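Local coordinates for SusD family protein (Bacteroides uniformis, PDB 7KV1), which probably binds beta-glucan at the cell surface of a gut Bacteroides, as a SusD-like surface glycan-binding protein built on tetratricopeptide-type helices, at residues Met339-Glu342 and Thr343-Phe347; Thr450-Asp453 and Val454-Glu457. All blocks are in the same frame, centred on the assembly; numbering follows the deposited sequence.

Interaction 1. Residues Met339-Glu342 and Thr343-Phe347; sequences MRLE and TYQMF
The short helix 341-345 starts here, with R340 at its N-cap position and M339 just before it reaching forward to T343. The side chains of M339 and T343 cross at about a right angle: M339 CG sits 3.8 Å from T343 CB, and its sulphur SD lies 4.0 Å from the T343 methyl CG2. That methyl is turned to the methionine because CG2 stands anti to the backbone N of T343, which puts OG1 beside that nitrogen (chi1 -47°), where it hydrogen-bonds N81 O. An alanine at T343 would take away both methyl and hydroxyl, and would probably open a gap beside M339 while leaving N81 O without this partner. R340 O takes two weak bonds, from the backbone N of T343 and of Y344. One residue on, Q345 N gives L341 O a firm bond of 2.8 Å, lying in the carbonyl plane. The same pair meets through its side chains, which run obliquely to each other, with the amide end of Q345 over the leucine branch point (NE2 to CG of L341, 3.5 Å). L341 CD1 also nears Y344 CD2 at 4.5 Å. Beyond the turn, M339, L341 and Y344 pack on I376 of strand 376-378, Y344 and F347 on R354 of helix 353-357, and T343 and M346 on R459 of helix 451-461.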
# COMPACT_ATOMS: atom_id res chain seq x y z
N MET A 339 6.99 -7.29 -14.95
CA MET A 339 7.48 -8.13 -13.83
C MET A 339 8.87 -8.69 -14.16
O MET A 339 9.06 -9.32 -15.25
CB MET A 339 6.53 -9.28 -13.51
CG MET A 339 6.94 -9.94 -12.20
SD MET A 339 5.77 -11.15 -11.71
CE MET A 339 4.44 -10.05 -11.27
N ARG A 340 9.80 -8.59 -13.21
CA ARG A 340 11.17 -9.13 -13.40
C ARG A 340 11.10 -10.65 -13.47
O ARG A 340 10.27 -11.26 -12.76
CB ARG A 340 12.15 -8.70 -12.31
CG ARG A 340 12.32 -7.19 -12.30
CD ARG A 340 12.90 -6.59 -11.03
NE ARG A 340 14.30 -6.87 -10.86
CZ ARG A 340 15.18 -6.02 -10.30
NH1 ARG A 340 14.83 -4.79 -9.94
NH2 ARG A 340 16.44 -6.39 -10.21
N LEU A 341 11.97 -11.24 -14.30
CA LEU A 341 12.10 -12.71 -14.42
C LEU A 341 12.46 -13.30 -13.06
O LEU A 341 11.98 -14.39 -12.70
CB LEU A 341 13.17 -13.05 -15.47
CG LEU A 341 13.41 -14.55 -15.72
CD1 LEU A 341 12.11 -15.28 -16.06
CD2 LEU A 341 14.44 -14.74 -16.84
N GLU A 342 13.32 -12.63 -12.32
CA GLU A 342 13.76 -13.03 -10.97
C GLU A 342 12.53 -13.15 -10.07
O GLU A 342 12.45 -14.06 -9.24
CB GLU A 342 14.83 -12.02 -10.51
CG GLU A 342 16.02 -11.86 -11.48
CD GLU A 342 15.92 -11.17 -12.86
OE1 GLU A 342 15.21 -10.15 -13.03
OE2 GLU A 342 16.62 -11.63 -13.81
N THR A 343 11.52 -12.31 -10.23
CA THR A 343 10.28 -12.39 -9.42
C THR A 343 9.48 -13.65 -9.77
O THR A 343 8.87 -14.28 -8.86
CB THR A 343 9.45 -11.12 -9.58
OG1 THR A 343 10.36 -10.03 -9.42
CG2 THR A 343 8.30 -11.02 -8.60
N TYR A 344 9.38 -13.98 -11.06
CA TYR A 344 8.74 -15.24 -11.47
C TYR A 344 9.55 -16.40 -10.87
O TYR A 344 8.97 -17.32 -10.25
CB TYR A 344 8.59 -15.30 -12.99
CG TYR A 344 8.08 -16.62 -13.49
CD1 TYR A 344 6.72 -16.89 -13.52
CD2 TYR A 344 8.96 -17.61 -13.89
CE1 TYR A 344 6.24 -18.13 -13.95
CE2 TYR A 344 8.51 -18.84 -14.33
CZ TYR A 344 7.15 -19.10 -14.35
OH TYR A 344 6.72 -20.33 -14.74
N GLN A 345 10.87 -16.37 -11.03
CA GLN A 345 11.74 -17.54 -10.68
C GLN A 345 11.87 -17.76 -9.16
O GLN A 345 12.23 -18.88 -8.77
CB GLN A 345 13.13 -17.38 -11.30
CG GLN A 345 13.10 -17.40 -12.81
CD GLN A 345 14.45 -17.13 -13.42
OE1 GLN A 345 15.30 -16.44 -12.86
NE2 GLN A 345 14.65 -17.68 -14.60
N MET A 346 11.49 -16.82 -8.30
CA MET A 346 11.66 -17.02 -6.82
C MET A 346 10.59 -17.99 -6.31
O MET A 346 10.77 -18.54 -5.23
CB MET A 346 11.58 -15.70 -6.05
CG MET A 346 10.17 -15.13 -5.93
SD MET A 346 10.25 -13.42 -5.30
CE MET A 346 8.51 -13.01 -5.27
N PHE A 347 9.49 -18.21 -7.05
CA PHE A 347 8.43 -19.12 -6.59
C PHE A 347 8.82 -20.57 -6.90
O PHE A 347 9.33 -20.85 -8.02
CB PHE A 347 7.09 -18.76 -7.24
CG PHE A 347 6.48 -17.43 -6.83
CD1 PHE A 347 5.67 -17.34 -5.71
CD2 PHE A 347 6.59 -16.33 -7.65
CE1 PHE A 347 5.07 -16.14 -5.37
CE2 PHE A 347 6.00 -15.12 -7.30
CZ PHE A 347 5.26 -15.03 -6.15

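Interaction 2. Residues Thr450-Asp453 and Val454-Glu457; sequences TVDD and VLTE
The side chains of D452 and T456, one turn apart, lie oblique to each other, and the T456 hydroxyl adds a side-chain bond to the backbone one on D452 O. T456 OG1, held beside its own backbone N, turns back to donate to D452 O at 3.2 Å. It comes from above the carbonyl plane, 37° out of it, whereas T456 N reaches the same oxygen at 2.9 Å from nearer the plane, though still tilted from it. Two donors of one residue therefore grip D452 O. The D452 carboxylate stays farther off, OD2 being 4.1 Å from T456 OG1. Its other oxygen, OD1, accepts from S482 N and N485 ND2; N485 ND2 also bonds T456 OG1, tying both side chains to one asparagine.

At the start of helix 451-461, T450 and D453 form a capping box. D453 N donates to T450 OG1 in a nearly straight bond of 3.2 Å, and T450 N donates to D453 OD2 at 2.9 Å. The second bond meets the carboxylate on its anti side and 34° out of its plane. D453 reaches back because CG lies beside its own backbone N, chi1 -65°.

V454 sets CG2 3.6 Å from T450 O, while L455 brings CG to 3.5 Å from V451 O. V454 also packs on A416 and E417 of helix 408-420 and on L434 of helix 429-440. The E457 chain bends beyond CG; a water donates to its OE1 and, at 2.8 Å, to D453 O. The glutamate is buried, and its carboxylate is met by two salt bridges, from R438 to OE1 and from R353 to OE2.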
# COMPACT_ATOMS: atom_id res chain seq x y z
N THR A 450 11.87 -18.20 11.79
CA THR A 450 12.73 -17.06 12.16
C THR A 450 12.17 -15.77 11.54
O THR A 450 11.32 -15.83 10.63
CB THR A 450 14.17 -17.23 11.64
OG1 THR A 450 14.06 -17.09 10.23
CG2 THR A 450 14.81 -18.54 12.04
N VAL A 451 12.62 -14.62 12.02
CA VAL A 451 12.12 -13.33 11.47
C VAL A 451 12.46 -13.25 9.97
O VAL A 451 11.58 -12.78 9.21
CB VAL A 451 12.65 -12.12 12.25
CG1 VAL A 451 12.11 -10.83 11.66
CG2 VAL A 451 12.23 -12.23 13.69
N ASP A 452 13.60 -13.77 9.53
CA ASP A 452 13.97 -13.77 8.09
C ASP A 452 12.97 -14.59 7.27
O ASP A 452 12.60 -14.14 6.17
CB ASP A 452 15.38 -14.25 7.80
CG ASP A 452 15.79 -13.82 6.38
OD1 ASP A 452 15.73 -12.59 6.06
OD2 ASP A 452 16.06 -14.69 5.60
N ASP A 453 12.51 -15.73 7.79
CA ASP A 453 11.46 -16.53 7.11
C ASP A 453 10.21 -15.66 6.89
O ASP A 453 9.59 -15.80 5.83
CB ASP A 453 11.07 -17.78 7.91
CG ASP A 453 12.19 -18.80 8.07
OD1 ASP A 453 12.98 -18.95 7.10
OD2 ASP A 453 12.27 -19.46 9.19
N VAL A 454 9.79 -14.90 7.90
CA VAL A 454 8.58 -14.04 7.79
C VAL A 454 8.83 -13.00 6.68
O VAL A 454 7.97 -12.85 5.80
CB VAL A 454 8.19 -13.38 9.11
CG1 VAL A 454 6.91 -12.57 8.97
CG2 VAL A 454 8.07 -14.41 10.22
N LEU A 455 9.98 -12.32 6.67
CA LEU A 455 10.26 -11.33 5.61
C LEU A 455 10.22 -12.01 4.24
O LEU A 455 9.71 -11.40 3.24
CB LEU A 455 11.60 -10.65 5.90
CG LEU A 455 11.69 -9.92 7.23
CD1 LEU A 455 13.06 -9.31 7.37
CD2 LEU A 455 10.59 -8.85 7.37
N THR A 456 10.76 -13.22 4.11
CA THR A 456 10.73 -13.94 2.81
C THR A 456 9.29 -14.22 2.43
O THR A 456 8.93 -14.01 1.26
CB THR A 456 11.59 -15.21 2.84
OG1 THR A 456 12.92 -14.75 3.02
CG2 THR A 456 11.42 -16.06 1.60
N GLU A 457 8.47 -14.68 3.37
CA GLU A 457 7.06 -15.01 3.11
C GLU A 457 6.27 -13.77 2.67
O GLU A 457 5.45 -13.88 1.73
CB GLU A 457 6.41 -15.69 4.31
CG GLU A 457 5.24 -16.55 3.91
CD GLU A 457 5.61 -17.76 3.07
OE1 GLU A 457 6.66 -18.37 3.36
OE2 GLU A 457 4.82 -18.10 2.14
O HOH W 1 9.10 -18.24 4.59

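How the interactions relate
Interactions 1 and 2 follow one another along the chain, both within the SusD-family part of the protein, with centres about 18 Å apart and nearest atoms about 7 Å apart, so they do not touch. Both are helix starts, but only interaction 2 closes its end with a capping box; the R340 side chain instead makes a cation-pi contact with W83. The link between them runs through helix 451-461, whose first turns form interaction 2 and whose later residues R459 and L460 pack on 343-347. Helix 353-357 joins them too: R353 touches F347 and salt-bridges E457. Neither contact includes residues of the cobalt hexammine pocket, which comprises L260, I261, S263, P264, F266, R267 and Y408.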